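Local coordinates for protein amorpha-4,11-diene synthase (Artemisia annua, PDB 4GAX) that probably converts farnesyl diphosphate into cyclic sesquiterpenes such as amorpha-4,11-diene or alpha-bisabolol, in the manner of metal-dependent plant terpene synthases, at residues Val56-Leu59 / Lys60-Val63; Ile227-Tyr230 / Glu231-Asp234; Ser235-Lys238 / Thr239-Lys242. All coordinates share one frame; numbering follows the deposited sequence.

Contact 1 of 3, residues Val56-Leu59 / Lys60-Val63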
loop_
_atom_site.group_PDB
_atom_site.type_symbol
_atom_site.label_atom_id
_atom_site.label_comp_id
_atom_site.label_asym_id
_atom_site.label_seq_id
_atom_site.Cartn_x
_atom_site.Cartn_y
_atom_site.Cartn_z
ATOM N N VAL A 56 -1.789 4.423 28.513
ATOM C CA VAL A 56 -1.040 3.994 27.350
ATOM C C VAL A 56 0.466 4.088 27.594
ATOM O O VAL A 56 1.235 3.244 27.128
ATOM C CB VAL A 56 -1.473 4.787 26.095
ATOM C CG1 VAL A 56 -0.280 5.202 25.260
ATOM C CG2 VAL A 56 -2.458 3.971 25.270
ATOM N N LYS A 57 0.882 5.099 28.349
ATOM C CA LYS A 57 2.302 5.309 28.623
ATOM C C LYS A 57 2.887 4.133 29.407
ATOM O O LYS A 57 3.944 3.595 29.053
ATOM C CB LYS A 57 2.508 6.632 29.376
ATOM C CG LYS A 57 3.961 6.987 29.653
ATOM C CD LYS A 57 4.116 8.445 30.083
ATOM C CE LYS A 57 3.465 8.715 31.432
ATOM N NZ LYS A 57 3.560 10.156 31.813
ATOM N N ASP A 58 2.181 3.718 30.455
ATOM C CA ASP A 58 2.622 2.599 31.283
ATOM C C ASP A 58 2.536 1.251 30.560
ATOM O O ASP A 58 3.363 0.356 30.788
ATOM C CB ASP A 58 1.833 2.571 32.585
ATOM C CG ASP A 58 1.924 3.889 33.336
ATOM O OD1 ASP A 58 3.044 4.440 33.438
ATOM O OD2 ASP A 58 0.876 4.378 33.808
ATOM N N LEU A 59 1.540 1.101 29.691
ATOM C CA LEU A 59 1.473 -0.090 28.849
ATOM C C LEU A 59 2.704 -0.174 27.956
ATOM O O LEU A 59 3.293 -1.244 27.799
ATOM C CB LEU A 59 0.214 -0.079 27.986
ATOM C CG LEU A 59 -1.098 -0.370 28.722
ATOM C CD1 LEU A 59 -2.279 -0.151 27.782
ATOM C CD2 LEU A 59 -1.107 -1.794 29.274
ATOM N N LYS A 60 3.079 0.962 27.372
ATOM C CA LYS A 60 4.267 1.066 26.524
ATOM C C LYS A 60 5.534 0.570 27.211
ATOM O O LYS A 60 6.336 -0.151 26.607
ATOM C CB LYS A 60 4.480 2.515 26.076
ATOM C CG LYS A 60 4.143 2.758 24.621
ATOM C CD LYS A 60 2.941 3.671 24.454
ATOM C CE LYS A 60 3.371 5.106 24.208
ATOM N NZ LYS A 60 4.799 5.177 23.788
ATOM N N LYS A 61 5.711 0.958 28.470
ATOM C CA LYS A 61 6.891 0.557 29.231
ATOM C C LYS A 61 6.909 -0.943 29.516
ATOM O O LYS A 61 7.976 -1.562 29.568
ATOM C CB LYS A 61 6.956 1.317 30.556
ATOM C CG LYS A 61 6.838 2.826 30.427
ATOM C CD LYS A 61 7.105 3.492 31.772
ATOM C CE LYS A 61 6.671 4.949 31.772
ATOM N NZ LYS A 61 5.521 5.170 32.699
ATOM N N GLU A 62 5.741 -1.527 29.749
ATOM C CA GLU A 62 5.671 -2.967 29.972
ATOM C C GLU A 62 6.103 -3.692 28.698
ATOM O O GLU A 62 6.819 -4.691 28.752
ATOM C CB GLU A 62 4.249 -3.400 30.333
ATOM C CG GLU A 62 3.675 -2.759 31.579
ATOM C CD GLU A 62 2.293 -3.304 31.915
ATOM O OE1 GLU A 62 2.078 -4.529 31.741
ATOM O OE2 GLU A 62 1.421 -2.509 32.338
ATOM N N VAL A 63 5.653 -3.193 27.550
ATOM C CA VAL A 63 6.022 -3.796 26.270
ATOM C C VAL A 63 7.509 -3.618 25.945
ATOM O O VAL A 63 8.148 -4.531 25.408
ATOM C CB VAL A 63 5.153 -3.250 25.112
ATOM C CG1 VAL A 63 5.588 -3.847 23.764
ATOM C CG2 VAL A 63 3.674 -3.563 25.377
#
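Val56 and Lys60, one alpha-helical turn apart on helix 52-71, open a series of i to i+3 and i+4 contacts within the terpene synthase N-terminal domain. The Val56 CG1 methyl rests on the Lys60 chain, 3.7 Å from CD, while Val56 O accepts from Lys60 N at 2.9 Å. Bends at chi2, chi3 and chi4 curl the Lys60 aliphatic part past this carbonyl. Val56 also touches Leu243 and Glu247 of helix 238-269. Lys57 belongs to the solvent side: its CG lies 3.9 Å from Lys61 NZ, the two chains running side by side in the same direction. Their ammonium groups nonetheless stay apart, Lys57 NZ to Lys61 NZ 5.4 Å, and Lys57 NZ has a weak hydrogen bond to Gln54 OE1. Asp58 supplies the counter-charge. Lys61 NZ meets Asp58 OD1 at 2.7 Å, nearly head-on, in an i to i+3 salt bridge. The lysine chain is extended until a last turn at chi4 (113°) swings NZ over to the carboxylate. Gln54 holds the other oxygen, OD2, so both carboxylate oxygens have partners. Leu59 turns back to the buried side and packs on Thr239. Glu62 OE2 passes Leu59 CD2 at 4.0 Å, while Glu62 OE1 bonds to the Thr239 hydroxyl. One turn on, Val63 CG2 settles 3.4 Å from Leu59 O.

Contact 2 of 3, residues Ile227-Tyr230 / Glu231-Asp234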
loop_
_atom_site.group_PDB
_atom_site.type_symbol
_atom_site.label_atom_id
_atom_site.label_comp_id
_atom_site.label_asym_id
_atom_site.label_seq_id
_atom_site.Cartn_x
_atom_site.Cartn_y
_atom_site.Cartn_z
ATOM N N ILE A 227 -6.589 -7.786 15.451
ATOM C CA ILE A 227 -6.885 -7.421 16.821
ATOM C C ILE A 227 -7.943 -8.344 17.465
ATOM O O ILE A 227 -7.667 -8.954 18.504
ATOM C CB ILE A 227 -7.225 -5.913 16.945
ATOM C CG1 ILE A 227 -5.946 -5.076 16.812
ATOM C CG2 ILE A 227 -7.882 -5.634 18.290
ATOM C CD1 ILE A 227 -6.197 -3.559 16.751
ATOM N N PRO A 228 -9.125 -8.505 16.831
ATOM C CA PRO A 228 -10.116 -9.397 17.458
ATOM C C PRO A 228 -9.682 -10.859 17.495
ATOM O O PRO A 228 -10.002 -11.556 18.464
ATOM C CB PRO A 228 -11.354 -9.251 16.552
ATOM C CG PRO A 228 -10.796 -8.802 15.220
ATOM C CD PRO A 228 -9.655 -7.887 15.596
ATOM N N PHE A 229 -8.996 -11.337 16.460
ATOM C CA PHE A 229 -8.516 -12.709 16.505
ATOM C C PHE A 229 -7.548 -12.871 17.680
ATOM O O PHE A 229 -7.626 -13.849 18.433
ATOM C CB PHE A 229 -7.853 -13.145 15.191
ATOM C CG PHE A 229 -7.141 -14.472 15.293
ATOM C CD1 PHE A 229 -7.849 -15.657 15.222
ATOM C CD2 PHE A 229 -5.767 -14.529 15.488
ATOM C CE1 PHE A 229 -7.210 -16.880 15.338
ATOM C CE2 PHE A 229 -5.120 -15.750 15.607
ATOM C CZ PHE A 229 -5.850 -16.928 15.530
ATOM N N TYR A 230 -6.642 -11.910 17.850
ATOM C CA TYR A 230 -5.634 -12.026 18.911
ATOM C C TYR A 230 -6.321 -12.007 20.281
ATOM O O TYR A 230 -5.995 -12.792 21.170
ATOM C CB TYR A 230 -4.597 -10.895 18.806
ATOM C CG TYR A 230 -3.441 -11.027 19.787
ATOM C CD1 TYR A 230 -2.392 -11.916 19.551
ATOM C CD2 TYR A 230 -3.405 -10.266 20.952
ATOM C CE1 TYR A 230 -1.325 -12.039 20.458
ATOM C CE2 TYR A 230 -2.354 -10.384 21.859
ATOM C CZ TYR A 230 -1.316 -11.263 21.603
ATOM O OH TYR A 230 -0.288 -11.379 22.513
ATOM N N GLU A 231 -7.300 -11.119 20.429
ATOM C CA GLU A 231 -7.944 -10.906 21.711
ATOM C C GLU A 231 -8.639 -12.172 22.184
ATOM O O GLU A 231 -8.750 -12.409 23.387
ATOM C CB GLU A 231 -8.944 -9.740 21.629
ATOM C CG GLU A 231 -9.672 -9.471 22.943
ATOM C CD GLU A 231 -10.518 -8.211 22.911
ATOM O OE1 GLU A 231 -10.992 -7.820 21.817
ATOM O OE2 GLU A 231 -10.706 -7.607 23.990
ATOM N N GLN A 232 -9.067 -13.003 21.238
ATOM C CA GLN A 232 -9.798 -14.219 21.574
ATOM C C GLN A 232 -8.908 -15.465 21.691
ATOM O O GLN A 232 -9.384 -16.552 22.041
ATOM C CB GLN A 232 -10.953 -14.449 20.582
ATOM C CG GLN A 232 -10.538 -14.755 19.150
ATOM C CD GLN A 232 -10.167 -16.218 18.939
ATOM O OE1 GLN A 232 -10.933 -17.127 19.278
ATOM N NE2 GLN A 232 -8.977 -16.449 18.391
ATOM N N GLN A 233 -7.622 -15.313 21.395
ATOM C CA GLN A 233 -6.688 -16.425 21.559
ATOM C C GLN A 233 -6.399 -16.687 23.030
ATOM O O GLN A 233 -6.095 -15.754 23.781
ATOM C CB GLN A 233 -5.380 -16.132 20.844
ATOM C CG GLN A 233 -5.364 -16.471 19.389
ATOM C CD GLN A 233 -3.944 -16.550 18.884
ATOM O OE1 GLN A 233 -3.160 -15.611 19.069
ATOM N NE2 GLN A 233 -3.585 -17.685 18.282
ATOM N N ASP A 234 -6.476 -17.956 23.431
ATOM C CA ASP A 234 -6.317 -18.345 24.836
ATOM C C ASP A 234 -5.074 -17.763 25.537
ATOM O O ASP A 234 -5.165 -17.237 26.651
ATOM C CB ASP A 234 -6.344 -19.878 24.962
ATOM C CG ASP A 234 -5.194 -20.429 25.803
ATOM O OD1 ASP A 234 -4.186 -20.891 25.218
ATOM O OD2 ASP A 234 -5.299 -20.414 27.051
#
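The Phe229 ring is met by two glutamines, Gln232 and Gln233, near the C-terminal end of helix 219-232, both lying on the same side of it. Gln233 puts its CG over that face of the ring, 4.2 Å from the centroid, in a CH-pi contact. Its amide continues on the same side, above CE2 and CZ, with Gln233 CD 3.6 Å from Phe229 CE2 and the amide plane inclined 35° to the ring. Gln232 comes in obliquely instead, its NE2 3.5 Å from Phe229 CD1 and its amide tilted by a similar amount. What fixes this second amide is the backbone: Gln232 NE2 donates to Phe229 O at 2.9 Å, in the carbonyl plane and on a lone pair. CG of Gln232 sits between its own N and carbonyl carbon (chi1 66°), and a further bend at chi2 folds the chain back over the last turn. The same oxygen also takes Gln232 N, from above its plane, so Phe229 O is gripped twice by one residue. Gln233 OE1 approaches Tyr230 CD1 to 3.8 Å, the two side chains crossing at about a right angle, while Tyr230 OH bonds to Asn237 N, at the N-cap of helix 238-269. The extended Glu231 chain spans to that helix, where OE2 forms a salt bridge with Lys245. In the backbone, Glu231 N still reaches Ile227 O, whereas Gln233 N goes to Tyr230 O at 3.0 Å. Such a change from i to i+4 to i to i+3 bonds marks the C-terminal end of an alpha helix; here the Gln232 amide also covers Phe229 O, and the chain leads into the short loop of an alpha-alpha hairpin with helix 238-269.

Contact 3 of 3, residues Ser235-Lys238 / Thr239-Lys242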
loop_
_atom_site.group_PDB
_atom_site.type_symbol
_atom_site.label_atom_id
_atom_site.label_comp_id
_atom_site.label_asym_id
_atom_site.label_seq_id
_atom_site.Cartn_x
_atom_site.Cartn_y
_atom_site.Cartn_z
ATOM N N SER A 235 -3.928 -17.846 24.877
ATOM C CA SER A 235 -2.660 -17.477 25.497
ATOM C C SER A 235 -2.221 -16.035 25.215
ATOM O O SER A 235 -1.047 -15.696 25.405
ATOM C CB SER A 235 -1.574 -18.435 25.005
ATOM O OG SER A 235 -1.563 -18.488 23.585
ATOM N N HIS A 236 -3.141 -15.181 24.779
ATOM C CA HIS A 236 -2.733 -13.868 24.252
ATOM C C HIS A 236 -2.239 -12.962 25.377
ATOM O O HIS A 236 -2.631 -13.123 26.537
ATOM C CB HIS A 236 -3.894 -13.203 23.497
ATOM C CG HIS A 236 -4.939 -12.625 24.400
ATOM N ND1 HIS A 236 -6.036 -13.338 24.828
ATOM C CD2 HIS A 236 -5.036 -11.402 24.975
ATOM C CE1 HIS A 236 -6.772 -12.580 25.625
ATOM N NE2 HIS A 236 -6.179 -11.401 25.734
ATOM N N ASN A 237 -1.374 -12.014 25.034
ATOM C CA ASN A 237 -0.831 -11.106 26.031
ATOM C C ASN A 237 -1.834 -9.988 26.326
ATOM O O ASN A 237 -2.169 -9.197 25.444
ATOM C CB ASN A 237 0.499 -10.525 25.537
ATOM C CG ASN A 237 1.204 -9.707 26.595
ATOM O OD1 ASN A 237 0.687 -8.678 27.054
ATOM N ND2 ASN A 237 2.393 -10.159 26.992
ATOM N N LYS A 238 -2.303 -9.918 27.565
ATOM C CA LYS A 238 -3.356 -8.982 27.925
ATOM C C LYS A 238 -2.873 -7.541 27.806
ATOM O O LYS A 238 -3.645 -6.633 27.475
ATOM C CB LYS A 238 -3.853 -9.260 29.344
ATOM C CG LYS A 238 -4.485 -10.644 29.527
ATOM C CD LYS A 238 -4.943 -10.848 30.968
ATOM C CE LYS A 238 -5.979 -11.967 31.078
ATOM N NZ LYS A 238 -5.423 -13.293 30.689
ATOM N N THR A 239 -1.591 -7.322 28.067
ATOM C CA THR A 239 -1.049 -5.972 27.947
ATOM C C THR A 239 -1.012 -5.511 26.500
ATOM O O THR A 239 -1.403 -4.385 26.204
ATOM C CB THR A 239 0.353 -5.868 28.545
ATOM O OG1 THR A 239 0.242 -5.866 29.971
ATOM C CG2 THR A 239 1.044 -4.583 28.092
ATOM N N LEU A 240 -0.535 -6.364 25.597
ATOM C CA LEU A 240 -0.464 -5.983 24.188
ATOM C C LEU A 240 -1.839 -5.668 23.611
ATOM O O LEU A 240 -2.002 -4.697 22.867
ATOM C CB LEU A 240 0.165 -7.089 23.334
ATOM C CG LEU A 240 1.672 -7.310 23.286
ATOM C CD1 LEU A 240 1.956 -8.438 22.287
ATOM C CD2 LEU A 240 2.401 -6.033 22.876
ATOM N N ILE A 241 -2.827 -6.504 23.917
ATOM C CA ILE A 241 -4.146 -6.296 23.324
ATOM C C ILE A 241 -4.792 -5.033 23.876
ATOM O O ILE A 241 -5.459 -4.298 23.132
ATOM C CB ILE A 241 -5.095 -7.525 23.469
ATOM C CG1 ILE A 241 -6.328 -7.342 22.568
ATOM C CG2 ILE A 241 -5.530 -7.730 24.915
ATOM C CD1 ILE A 241 -5.979 -7.151 21.097
ATOM N N LYS A 242 -4.577 -4.754 25.161
ATOM C CA LYS A 242 -5.140 -3.535 25.741
ATOM C C LYS A 242 -4.563 -2.301 25.055
ATOM O O LYS A 242 -5.291 -1.374 24.667
ATOM C CB LYS A 242 -4.863 -3.477 27.240
ATOM C CG LYS A 242 -5.580 -2.335 27.936
ATOM C CD LYS A 242 -5.165 -2.229 29.394
ATOM C CE LYS A 242 -6.123 -1.337 30.168
ATOM N NZ LYS A 242 -5.589 -1.021 31.520
HETATM O O HOH W 1 0.240 -8.845 30.250
#
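Asn237 reaches forward to the first-turn N-H groups of Thr239 and Leu240, which have no carbonyl of a preceding turn to bond to at the start of helix 238-269, and this is the tight part of the contact. Its OD1 takes Leu240 N at 3.0 Å, the donor standing above the amide carbonyl plane, and makes a weaker, strongly bent bond to Thr239 N at 2.8 Å. With CG anti to its own backbone N (chi1 -173°), the amide oxygen is carried directly to the first turn. Asn237 CB meanwhile touches the buried Leu240 side chain, 4.1 Å from its CG. Asn237 O receives Ile241 N, and the Ile241 CG2 methyl leans obliquely on the His236 ring, 3.7 Å from CD2; the imidazole is anchored at ND1 by Gln233 O.

The solvent side is looser. Water 1 donates to both Asn237 OD1 (3.2 Å) and Thr239 OG1 (3.0 Å), tying the amide to the hydroxyl that Glu62 also engages. Lys238 and Lys242 share a backbone bond, but their chains lead outward. The arrangement is an asparagine N-cap, with His236 (N') and Ile241 (N4) touching at the positions of a hydrophobic staple.

Overall arrangement
Contact 1 comes first along the chain, on helix 52-71; contact 2 ends helix 219-232, and contact 3 follows it immediately, turning the chain into helix 238-269. Between centres, contacts 2 and 3 lie about 8 Å apart, contacts 1 and 3 about 12 Å, and contacts 1 and 2 about 20 Å, the last pair without touching. Contact 3 is therefore the middle piece and touches both of the others: Ile227 O lies 3.6 Å from Ile241 CD1, and Val63 CG2 packs on Leu240 CD2. Together with the bond from Glu62 OE1 to Thr239 OG1, that packing joins the early N-terminal-domain helix to the helical hairpin of this all-alpha protein.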